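Local coordinates for lipopolysaccharide biosynthesis protein wbpB (PDB 3O9Z) that probably acts as an NAD-dependent sugar dehydrogenase in the biosynthesis of 2,3-diacetamido-2,3-dideoxy-D-mannuronic acid, and binds NAD together with 2-oxoglutarate, at residues Ile186-Phe189 with Asp190-Trp194; Ala287-Val290 with Ala291-Arg295. All coordinates share one frame; numbering follows the deposited sequence.

Interaction 1: Ile186-Phe189 with Asp190-Trp194; sequences IHFF and DLLAW. With AKG (2-oxoglutaric acid), chain F; NAD (nicotinamide-adenine-dinucleotide), chain E.
The carbonyl of His187 serves two donors at once: Leu191 N reaches His187 O at 3.0 Å, and a water gives it a second hydrogen bond. That same water donates to Asp190 OD2 at 2.8 Å, tying the carboxylate back to the turn before it, while Arg133 forms a salt bridge with OD2. Asp190 CG stands anti to its own backbone N (chi1 -177°), which carries the acid to the water's side. Asp190 N donates to Ile186 O at 2.8 Å, and the same spacing continues further along, with Leu192 N on Phe188 O and Ala193 N on Phe189 O. This is the first part of helix 186-196 in the C-terminal alpha/beta domain of the GFO/IDH/MocA family, where the helix points a histidine into the pocket that holds 2-oxoglutarate and NAD. His187 NE2 donates to the keto oxygen O5 of 2-oxoglutarate at 2.8 Å, with an N-H...O angle of 145° and O5 near the ring plane at its edge. With an alanine here, the keto oxygen is likely to lose this donor and a gap to open beside the nicotinamide amide. Leu192 CD1 meets the edge of the Phe188 ring, 4.0 Å from Phe188 CD2.

Interaction 2: Ala287-Val290 with Ala291-Arg295; sequences AIRV and AALLR
Arg289 and Leu293, one helical turn apart, run side by side and point the same way, the leucine methyl CD1 coming to 3.8 Å from Arg289 NH1. The arginine begins extended, with CG anti to the backbone N (chi1 -180°), and then bends at chi3 (75°), which brings the guanidinium over toward the leucine; CD1 approaches the flat group obliquely. The contact is between a methyl and the charged end, whose NH2 is engaged elsewhere: it makes a salt bridge with Glu286, one turn earlier, and a hydrogen bond with the carbonyl of Ala199. Leu293 CG also lies over the backbone, 3.3 Å from Arg289 O.

The neighbouring pair, Val290 and Leu294, is buried, Val290 CG1 (anti to the backbone N) meeting Leu294 CD1 at 4.2 Å. Both side chains also pack on Phe189 of helix 186-196, and Leu294 reaches Val202 and Val204 of strand 199-207. On another side of the helix, Arg295 sends its guanidinium back so that one face lies over Ala292 CA, 3.7 Å above the plane; its nitrogens hydrogen-bond to Gly178 O, Thr182 OG1 and Leu107 O, and Trp108 adds a cation-pi contact. Ala292 CB lies 3.2 Å from Ile288 O and packs on Trp108 and Pro109. Beneath the side chains the backbone bonds repeat in step, from Ala291 N to Ala287 O at 2.9 Å through Leu294 N to Val290 O at 3.1 Å. Such i to i+4 pairing of side chains and amides is the signature of a regular alpha-helix, here the last turns of helix 281-294.

In the fold
Interaction 1 comes first along the chain, on helix 186-196, and interaction 2 follows about a hundred residues later on helix 281-294; their centres lie 11 Å apart. The two helices touch. Phe189 CZ meets Leu294 CD1 at 3.4 Å, and the small Ala287 lets the backbone of the earlier helix come close, its CB 3.4 Å from Asp190 N. Strand 199-207, outermost on one side of the six-stranded sheet within this chain, receives side chains from interaction 2, whereas interaction 1 packs on its strands 152-160 and 211-218. Through His187, interaction 1 borders the bound 2-oxoglutarate and nicotinamide, while interaction 2 lies alongside, farther from both ligands, between that sheet and helix 109-122 of the NAD-binding domain.

Interaction 1: Ile186-Phe189 with Asp190-Trp194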
ATOM      1  N   ILE A 186     -25.568  10.511   2.141  1.00 12.94           N
ATOM      2  CA  ILE A 186     -25.494  11.958   1.888  1.00 12.61           C
ATOM      3  C   ILE A 186     -26.329  12.365   0.689  1.00 12.13           C
ATOM      4  O   ILE A 186     -26.862  13.485   0.635  1.00 11.64           O
ATOM      5  CB  ILE A 186     -24.033  12.400   1.729  1.00 10.93           C
ATOM      6  CG1 ILE A 186     -23.951  13.940   1.800  1.00 12.99           C
ATOM      7  CG2 ILE A 186     -23.371  11.871   0.434  1.00 13.55           C
ATOM      8  CD1 ILE A 186     -24.049  14.420   3.216  1.00 17.06           C
ATOM      9  N   HIS A 187     -26.458  11.500  -0.318  1.00 12.18           N
ATOM     10  CA  HIS A 187     -27.264  11.800  -1.482  1.00 12.81           C
ATOM     11  C   HIS A 187     -28.670  12.183  -1.060  1.00 12.47           C
ATOM     12  O   HIS A 187     -29.191  13.188  -1.551  1.00 13.69           O
ATOM     13  CB  HIS A 187     -27.333  10.582  -2.409  1.00 13.40           C
ATOM     14  CG  HIS A 187     -26.138  10.399  -3.290  1.00 16.07           C
ATOM     15  ND1 HIS A 187     -25.817  11.265  -4.315  1.00 15.43           N
ATOM     16  CD2 HIS A 187     -25.216   9.407  -3.321  1.00 16.24           C
ATOM     17  CE1 HIS A 187     -24.742  10.815  -4.941  1.00 17.37           C
ATOM     18  NE2 HIS A 187     -24.343   9.707  -4.341  1.00 16.75           N
ATOM     19  N   PHE A 188     -29.288  11.344  -0.254  1.00 12.78           N
ATOM     20  CA  PHE A 188     -30.673  11.645   0.093  1.00 13.81           C
ATOM     21  C   PHE A 188     -30.801  12.676   1.210  1.00 13.98           C
ATOM     22  O   PHE A 188     -31.801  13.418   1.176  1.00 13.11           O
ATOM     23  CB  PHE A 188     -31.541  10.387   0.291  1.00 12.88           C
ATOM     24  CG  PHE A 188     -31.331   9.655   1.586  1.00 13.22           C
ATOM     25  CD1 PHE A 188     -30.590   8.495   1.615  1.00 15.12           C
ATOM     26  CD2 PHE A 188     -31.934  10.102   2.760  1.00 16.97           C
ATOM     27  CE1 PHE A 188     -30.392   7.811   2.786  1.00 16.84           C
ATOM     28  CE2 PHE A 188     -31.736   9.416   3.934  1.00 16.62           C
ATOM     29  CZ  PHE A 188     -30.956   8.276   3.931  1.00 15.16           C
ATOM     30  N   PHE A 189     -29.873  12.740   2.170  1.00 11.84           N
ATOM     31  CA  PHE A 189     -29.938  13.826   3.163  1.00 12.92           C
ATOM     32  C   PHE A 189     -29.860  15.149   2.400  1.00 13.33           C
ATOM     33  O   PHE A 189     -30.567  16.125   2.728  1.00 14.00           O
ATOM     34  CB  PHE A 189     -28.943  13.679   4.318  1.00 12.18           C
ATOM     35  CG  PHE A 189     -29.250  12.503   5.193  1.00 12.01           C
ATOM     36  CD1 PHE A 189     -30.433  12.436   5.923  1.00 11.97           C
ATOM     37  CD2 PHE A 189     -28.359  11.452   5.288  1.00 14.48           C
ATOM     38  CE1 PHE A 189     -30.706  11.328   6.701  1.00 13.85           C
ATOM     39  CE2 PHE A 189     -28.622  10.375   6.100  1.00 15.32           C
ATOM     40  CZ  PHE A 189     -29.811  10.279   6.773  1.00 15.14           C
ATOM     41  N   ASP A 190     -28.987  15.216   1.396  1.00 12.41           N
ATOM     42  CA  ASP A 190     -28.869  16.424   0.607  1.00 13.11           C
ATOM     43  C   ASP A 190     -30.102  16.715  -0.239  1.00 13.32           C
ATOM     44  O   ASP A 190     -30.557  17.876  -0.307  1.00 13.69           O
ATOM     45  CB  ASP A 190     -27.586  16.376  -0.230  1.00 12.92           C
ATOM     46  CG  ASP A 190     -27.403  17.647  -1.005  1.00 13.39           C
ATOM     47  OD1 ASP A 190     -26.903  18.616  -0.381  1.00 16.34           O
ATOM     48  OD2 ASP A 190     -27.849  17.651  -2.171  1.00 14.43           O
ATOM     49  N   LEU A 191     -30.685  15.685  -0.852  1.00 13.64           N
ATOM     50  CA  LEU A 191     -31.930  15.840  -1.602  1.00 13.99           C
ATOM     51  C   LEU A 191     -33.004  16.432  -0.695  1.00 13.08           C
ATOM     52  O   LEU A 191     -33.699  17.391  -1.086  1.00 13.74           O
ATOM     53  CB  LEU A 191     -32.394  14.462  -2.124  1.00 14.74           C
ATOM     54  CG  LEU A 191     -33.789  14.427  -2.756  1.00 14.06           C
ATOM     55  CD1 LEU A 191     -33.886  15.349  -3.980  1.00 18.04           C
ATOM     56  CD2 LEU A 191     -34.160  12.976  -3.122  1.00 15.86           C
ATOM     57  N   LEU A 192     -33.127  15.877   0.500  1.00 12.85           N
ATOM     58  CA  LEU A 192     -34.166  16.335   1.423  1.00 13.37           C
ATOM     59  C   LEU A 192     -33.909  17.749   1.914  1.00 13.24           C
ATOM     60  O   LEU A 192     -34.873  18.511   2.057  1.00 15.08           O
ATOM     61  CB  LEU A 192     -34.260  15.405   2.622  1.00 12.06           C
ATOM     62  CG  LEU A 192     -34.748  13.994   2.254  1.00 12.53           C
ATOM     63  CD1 LEU A 192     -34.513  13.041   3.439  1.00 14.60           C
ATOM     64  CD2 LEU A 192     -36.228  13.931   1.764  1.00 14.19           C
ATOM     65  N   ALA A 193     -32.659  18.129   2.168  1.00 13.21           N
ATOM     66  CA  ALA A 193     -32.339  19.493   2.581  1.00 13.50           C
ATOM     67  C   ALA A 193     -32.656  20.463   1.451  1.00 14.25           C
ATOM     68  O   ALA A 193     -33.177  21.573   1.678  1.00 15.82           O
ATOM     69  CB  ALA A 193     -30.849  19.590   3.031  1.00 14.55           C
ATOM     70  N   TRP A 194     -32.277  20.098   0.237  1.00 14.53           N
ATOM     71  CA  TRP A 194     -32.569  20.914  -0.951  1.00 14.12           C
ATOM     72  C   TRP A 194     -34.074  21.144  -1.147  1.00 14.68           C
ATOM     73  O   TRP A 194     -34.506  22.283  -1.406  1.00 18.19           O
ATOM     74  CB  TRP A 194     -31.963  20.198  -2.165  1.00 16.93           C
ATOM     75  CG  TRP A 194     -32.130  20.826  -3.498  1.00 17.08           C
ATOM     76  CD1 TRP A 194     -31.709  22.073  -3.883  1.00 22.84           C
ATOM     77  CD2 TRP A 194     -32.611  20.168  -4.678  1.00 15.69           C
ATOM     78  NE1 TRP A 194     -31.957  22.231  -5.232  1.00 22.03           N
ATOM     79  CE2 TRP A 194     -32.467  21.068  -5.748  1.00 19.25           C
ATOM     80  CE3 TRP A 194     -33.098  18.884  -4.939  1.00 18.30           C
ATOM     81  CZ2 TRP A 194     -32.877  20.753  -7.049  1.00 20.23           C
ATOM     82  CZ3 TRP A 194     -33.486  18.559  -6.238  1.00 22.44           C
ATOM     83  CH2 TRP A 194     -33.372  19.497  -7.275  1.00 19.18           C
TER
HETATM   84  C1  AKG F 312     -21.346   5.707  -3.702  1.00 18.98           C
HETATM   85  O1  AKG F 312     -21.290   4.466  -3.902  1.00 17.27           O
HETATM   86  O2  AKG F 312     -20.461   6.305  -3.079  1.00 17.74           O
HETATM   87  C2  AKG F 312     -22.377   6.543  -4.278  1.00 21.25           C
HETATM   88  O5  AKG F 312     -22.358   7.749  -4.047  1.00 16.24           O
HETATM   89  C3  AKG F 312     -23.470   5.939  -5.121  1.00 17.38           C
HETATM   90  C4  AKG F 312     -24.665   5.671  -4.207  1.00 18.14           C
HETATM   91  C5  AKG F 312     -25.782   4.899  -4.880  1.00 16.67           C
HETATM   92  O3  AKG F 312     -25.507   3.884  -5.548  1.00 17.36           O
HETATM   93  O4  AKG F 312     -26.946   5.290  -4.759  1.00 17.20           O
HETATM   94  PA  NAD E 311     -12.516   3.730  -4.958  1.00 11.84           P
HETATM   95  O1A NAD E 311     -12.908   2.939  -6.148  1.00 11.46           O
HETATM   96  O2A NAD E 311     -12.062   3.070  -3.646  1.00 12.36           O
HETATM   97  O5B NAD E 311     -11.378   4.648  -5.555  1.00 12.69           O
HETATM   98  C5B NAD E 311     -10.738   5.472  -4.621  1.00 15.17           C
HETATM   99  C4B NAD E 311      -9.399   5.944  -5.237  1.00 12.36           C
HETATM  100  O4B NAD E 311      -8.772   6.952  -4.402  1.00 11.61           O
HETATM  101  C3B NAD E 311      -8.410   4.745  -5.244  1.00 10.34           C
HETATM  102  O3B NAD E 311      -7.894   4.497  -6.568  1.00 12.53           O
HETATM  103  C2B NAD E 311      -7.327   5.126  -4.221  1.00 11.97           C
HETATM  104  O2B NAD E 311      -6.017   4.618  -4.511  1.00 13.43           O
HETATM  105  C1B NAD E 311      -7.367   6.669  -4.431  1.00 11.39           C
HETATM  106  N9A NAD E 311      -6.714   7.366  -3.293  1.00 11.89           N
HETATM  107  C8A NAD E 311      -6.417   7.021  -2.009  1.00 11.69           C
HETATM  108  N7A NAD E 311      -5.765   8.005  -1.394  1.00 13.80           N
HETATM  109  C5A NAD E 311      -5.544   8.995  -2.319  1.00 10.43           C
HETATM  110  C6A NAD E 311      -4.887  10.283  -2.303  1.00 10.47           C
HETATM  111  N6A NAD E 311      -4.249  10.715  -1.172  1.00 14.66           N
HETATM  112  N1A NAD E 311      -4.966  10.920  -3.465  1.00 11.88           N
HETATM  113  C2A NAD E 311      -5.548  10.573  -4.605  1.00 11.41           C
HETATM  114  N3A NAD E 311      -6.147   9.355  -4.653  1.00 13.38           N
HETATM  115  C4A NAD E 311      -6.159   8.631  -3.529  1.00 12.47           C
HETATM  116  O3  NAD E 311     -13.724   4.709  -4.580  1.00 10.71           O
HETATM  117  PN  NAD E 311     -14.799   5.430  -5.456  1.00 12.08           P
HETATM  118  O1N NAD E 311     -16.092   4.618  -5.410  1.00 12.81           O
HETATM  119  O2N NAD E 311     -14.219   5.801  -6.793  1.00 13.82           O
HETATM  120  O5D NAD E 311     -15.179   6.705  -4.572  1.00 10.75           O
HETATM  121  C5D NAD E 311     -14.345   7.813  -4.805  1.00 11.51           C
HETATM  122  C4D NAD E 311     -15.120   9.038  -4.287  1.00 10.98           C
HETATM  123  O4D NAD E 311     -16.226   9.203  -5.202  1.00 12.18           O
HETATM  124  C3D NAD E 311     -15.696   8.929  -2.868  1.00 12.28           C
HETATM  125  O3D NAD E 311     -15.719  10.292  -2.337  1.00 12.88           O
HETATM  126  C2D NAD E 311     -17.149   8.521  -3.162  1.00 12.04           C
HETATM  127  O2D NAD E 311     -18.049   8.963  -2.158  1.00 13.63           O
HETATM  128  C1D NAD E 311     -17.490   9.156  -4.516  1.00 13.46           C
HETATM  129  N1N NAD E 311     -18.510   8.418  -5.261  1.00 12.41           N
HETATM  130  C2N NAD E 311     -19.530   9.069  -5.776  1.00 13.84           C
HETATM  131  C3N NAD E 311     -20.542   8.487  -6.512  1.00 15.37           C
HETATM  132  C7N NAD E 311     -21.640   9.371  -6.943  1.00 18.35           C
HETATM  133  O7N NAD E 311     -21.485  10.605  -7.068  1.00 19.80           O
HETATM  134  N7N NAD E 311     -22.742   8.729  -7.312  1.00 18.69           N
HETATM  135  C4N NAD E 311     -20.451   7.107  -6.739  1.00 18.08           C
HETATM  136  C5N NAD E 311     -19.313   6.460  -6.255  1.00 16.09           C
HETATM  137  C6N NAD E 311     -18.324   7.116  -5.526  1.00 13.61           C
HETATM  138  O   HOH W   1     -28.440  15.254  -3.444  1.00 16.03           O

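Interaction 2: Ala287-Val290 with Ala291-Arg295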
ATOM      1  N   ALA A 287     -26.734  18.937   4.710  1.00 15.26           N
ATOM      2  CA  ALA A 287     -26.712  17.472   4.722  1.00 14.01           C
ATOM      3  C   ALA A 287     -25.494  16.903   5.417  1.00 12.75           C
ATOM      4  O   ALA A 287     -25.582  15.912   6.101  1.00 14.41           O
ATOM      5  CB  ALA A 287     -26.770  16.963   3.285  1.00 16.86           C
ATOM      6  N   ILE A 288     -24.383  17.647   5.326  1.00 13.78           N
ATOM      7  CA  ILE A 288     -23.223  17.265   6.129  1.00 15.50           C
ATOM      8  C   ILE A 288     -23.403  17.358   7.657  1.00 11.65           C
ATOM      9  O   ILE A 288     -23.005  16.505   8.427  1.00 14.68           O
ATOM     10  CB  ILE A 288     -21.978  18.052   5.626  1.00 13.49           C
ATOM     11  CG1 ILE A 288     -21.549  17.481   4.255  1.00 15.26           C
ATOM     12  CG2 ILE A 288     -20.817  17.931   6.598  1.00 15.28           C
ATOM     13  CD1 ILE A 288     -20.713  18.436   3.472  1.00 19.49           C
ATOM     14  N   ARG A 289     -24.162  18.385   8.055  1.00 15.38           N
ATOM     15  CA  ARG A 289     -24.481  18.539   9.468  1.00 16.29           C
ATOM     16  C   ARG A 289     -25.365  17.391   9.972  1.00 12.07           C
ATOM     17  O   ARG A 289     -25.107  16.800  11.003  1.00 15.91           O
ATOM     18  CB  ARG A 289     -25.154  19.896   9.689  1.00 16.47           C
ATOM     19  CG  ARG A 289     -25.498  20.114  11.137  1.00 17.08           C
ATOM     20  CD  ARG A 289     -26.336  21.397  11.292  1.00 18.72           C
ATOM     21  NE  ARG A 289     -27.734  21.244  10.847  1.00 16.87           N
ATOM     22  CZ  ARG A 289     -28.721  20.865  11.646  1.00 19.75           C
ATOM     23  NH1 ARG A 289     -28.486  20.553  12.916  1.00 20.74           N
ATOM     24  NH2 ARG A 289     -29.929  20.724  11.117  1.00 20.89           N
ATOM     25  N   VAL A 290     -26.368  17.027   9.165  1.00 15.50           N
ATOM     26  CA  VAL A 290     -27.220  15.894   9.501  1.00 16.48           C
ATOM     27  C   VAL A 290     -26.490  14.551   9.565  1.00 14.08           C
ATOM     28  O   VAL A 290     -26.552  13.787  10.537  1.00 14.81           O
ATOM     29  CB  VAL A 290     -28.376  15.765   8.492  1.00 20.00           C
ATOM     30  CG1 VAL A 290     -29.213  14.532   8.795  1.00 20.00           C
ATOM     31  CG2 VAL A 290     -29.238  17.019   8.507  1.00 20.00           C
ATOM     32  N   ALA A 291     -25.698  14.306   8.519  1.00 14.26           N
ATOM     33  CA  ALA A 291     -24.944  13.075   8.501  1.00 16.21           C
ATOM     34  C   ALA A 291     -23.948  12.961   9.646  1.00 14.74           C
ATOM     35  O   ALA A 291     -23.755  11.887  10.259  1.00 14.99           O
ATOM     36  CB  ALA A 291     -24.263  12.887   7.142  1.00 17.48           C
ATOM     37  N   ALA A 292     -23.321  14.099   9.948  1.00 15.37           N
ATOM     38  CA  ALA A 292     -22.358  14.058  11.056  1.00 17.12           C
ATOM     39  C   ALA A 292     -23.007  13.784  12.424  1.00 17.76           C
ATOM     40  O   ALA A 292     -22.489  12.975  13.212  1.00 19.31           O
ATOM     41  CB  ALA A 292     -21.567  15.381  11.094  1.00 17.08           C
ATOM     42  N   LEU A 293     -24.180  14.386  12.648  1.00 18.00           N
ATOM     43  CA  LEU A 293     -24.962  14.122  13.861  1.00 20.57           C
ATOM     44  C   LEU A 293     -25.240  12.644  14.035  1.00 20.62           C
ATOM     45  O   LEU A 293     -25.131  12.067  15.125  1.00 21.01           O
ATOM     46  CB  LEU A 293     -26.296  14.862  13.810  1.00 22.30           C
ATOM     47  CG  LEU A 293     -26.387  16.365  14.026  1.00 30.54           C
ATOM     48  CD1 LEU A 293     -27.796  16.890  13.770  1.00 31.86           C
ATOM     49  CD2 LEU A 293     -25.940  16.633  15.474  1.00 35.67           C
ATOM     50  N   LEU A 294     -25.618  12.026  12.912  1.00 19.64           N
ATOM     51  CA  LEU A 294     -25.978  10.619  12.899  1.00 21.00           C
ATOM     52  C   LEU A 294     -24.847   9.658  13.276  1.00 23.52           C
ATOM     53  O   LEU A 294     -25.103   8.489  13.587  1.00 24.37           O
ATOM     54  CB  LEU A 294     -26.554  10.275  11.520  1.00 17.57           C
ATOM     55  CG  LEU A 294     -27.998  10.716  11.279  1.00 20.31           C
ATOM     56  CD1 LEU A 294     -28.398  10.532   9.801  1.00 18.94           C
ATOM     57  CD2 LEU A 294     -28.932   9.900  12.214  1.00 20.55           C
ATOM     58  N   ARG A 295     -23.585  10.098  13.229  1.00 20.83           N
ATOM     59  CA  ARG A 295     -22.516   9.197  13.683  1.00 22.58           C
ATOM     60  C   ARG A 295     -22.545   8.848  15.155  1.00 25.21           C
ATOM     61  O   ARG A 295     -22.077   7.790  15.571  1.00 27.94           O
ATOM     62  CB  ARG A 295     -21.116   9.736  13.332  1.00 22.43           C
ATOM     63  CG  ARG A 295     -20.952   9.960  11.854  1.00 19.36           C
ATOM     64  CD  ARG A 295     -19.599  10.584  11.453  1.00 16.16           C
ATOM     65  NE  ARG A 295     -19.753  10.953  10.074  1.00 14.61           N
ATOM     66  CZ  ARG A 295     -19.439  12.134   9.549  1.00 13.17           C
ATOM     67  NH1 ARG A 295     -18.798  13.062  10.304  1.00 15.68           N
ATOM     68  NH2 ARG A 295     -19.711  12.403   8.293  1.00 14.92           N
TER